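Local atomic coordinates of MdcE (Pseudomonas aeruginosa, PDB entry 5VIP), a protein that probably serves as the gamma subunit of a biotin-independent malonate decarboxylase, contributing to its transferase activity. Residues P72-R75 against Q76-G80. Sequence-based numbering, arbitrary orientation.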
# COMPACT_ATOMS: atom_id res chain seq x y z
N PRO A 72 -3.16 0.94 22.75
CA PRO A 72 -2.07 1.70 23.39
C PRO A 72 -0.96 2.03 22.40
O PRO A 72 -0.36 3.10 22.50
CB PRO A 72 -1.56 0.75 24.48
CG PRO A 72 -2.66 -0.22 24.70
CD PRO A 72 -3.37 -0.37 23.39
N ARG A 73 -0.72 1.15 21.43
CA ARG A 73 0.34 1.39 20.46
C ARG A 73 -0.04 2.43 19.40
O ARG A 73 0.77 2.78 18.52
CB ARG A 73 0.74 0.06 19.80
CG ARG A 73 1.45 -0.92 20.76
CD ARG A 73 2.68 -0.29 21.43
NE ARG A 73 3.52 0.45 20.48
CZ ARG A 73 4.57 1.20 20.82
NH1 ARG A 73 4.93 1.33 22.09
NH2 ARG A 73 5.25 1.83 19.87
N ALA A 74 -1.26 2.95 19.48
CA ALA A 74 -1.71 3.94 18.51
C ALA A 74 -2.15 5.24 19.19
O ALA A 74 -3.18 5.81 18.83
CB ALA A 74 -2.84 3.38 17.67
N ARG A 75 -1.38 5.72 20.16
CA ARG A 75 -1.82 6.91 20.91
C ARG A 75 -1.01 8.15 20.60
O ARG A 75 -1.12 9.16 21.30
CB ARG A 75 -1.77 6.61 22.41
CG ARG A 75 -2.93 5.75 22.84
CD ARG A 75 -2.83 5.28 24.27
NE ARG A 75 -3.98 4.44 24.59
CZ ARG A 75 -4.08 3.69 25.68
NH1 ARG A 75 -3.10 3.67 26.57
NH2 ARG A 75 -5.17 2.96 25.88
N GLN A 76 -0.21 8.10 19.54
CA GLN A 76 0.59 9.25 19.17
C GLN A 76 0.47 9.57 17.68
O GLN A 76 1.42 10.04 17.06
CB GLN A 76 2.05 9.01 19.54
CG GLN A 76 2.23 8.68 21.02
CD GLN A 76 3.63 8.96 21.51
OE1 GLN A 76 4.57 8.22 21.23
NE2 GLN A 76 3.78 10.06 22.25
N GLY A 77 -0.70 9.32 17.10
CA GLY A 77 -0.96 9.73 15.74
C GLY A 77 -0.71 8.65 14.69
O GLY A 77 -0.89 8.90 13.49
N GLU A 78 -0.30 7.46 15.14
CA GLU A 78 -0.05 6.31 14.26
C GLU A 78 -1.28 5.87 13.49
O GLU A 78 -2.41 6.01 13.96
CB GLU A 78 0.47 5.11 15.06
CG GLU A 78 1.78 5.36 15.79
CD GLU A 78 1.57 5.83 17.23
OE1 GLU A 78 0.46 6.31 17.57
OE2 GLU A 78 2.51 5.71 18.03
N VAL A 79 -1.08 5.30 12.30
CA VAL A 79 -2.19 4.63 11.63
C VAL A 79 -2.21 3.18 12.12
O VAL A 79 -1.40 2.36 11.70
CB VAL A 79 -2.06 4.70 10.10
CG1 VAL A 79 -3.14 3.85 9.44
CG2 VAL A 79 -2.18 6.15 9.65
N GLY A 80 -3.13 2.90 13.03
CA GLY A 80 -3.29 1.56 13.58
C GLY A 80 -4.57 0.91 13.06
O GLY A 80 -5.06 1.27 11.99
O HOH W 1 1.61 5.06 20.75
O HOH W 2 -3.22 8.31 17.94
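The carboxylate of E78 folds back over the turn it follows and meets the backbone from R73 to R75. Its OE1 lies against the carbonyl carbon of A74. E78 OE1 is also 3.2 Å from the amide N of R75, at an angle too poor for a hydrogen bond. The same oxygen accepts the N-H of Q76 instead, at 2.7 Å from Q76 N to E78 OE1, on the syn side and 20° out of the carboxylate plane. A bend at chi2 (93°) swings the carboxylate back toward this amide, two residues earlier in the chain. The other oxygen, E78 OE2, accepts a hydrogen bond from a water 2.9 Å away; this water also donates to P72 O and accepts the R75 amide, so R75 N reaches E78 through solvent. A second water closes the turn from A74 O, 2.7 Å away, to the amide of G77, whose positive phi (95°) lets the chain reverse. Farther along, CB of A74 approaches CA of G80 at 4.5 Å, at the N-cap of helix 81-97. The guanidinium of R75 leaves the turn on an extended chain; P72 CA sits over one face of it, 3.5 Å above the guanidinium plane and displaced toward the rim, while R75 NE donates to the carbonyl of N69. R73 reaches toward helix 120-124, touching E122, and packs on an acidic side chain of another protein chain. The whole turn lies in the loop between strand 56-63 and helix 81-97. Close carbonyl oxygen at R73 would disfavour the negative carboxylate, whereas the Q76 N-H, the donating water and the R73 guanidinium, whose NH2 at 5.1 Å from E78 OE2 is too far for a salt bridge, probably offset that cost and keep E78 ionised.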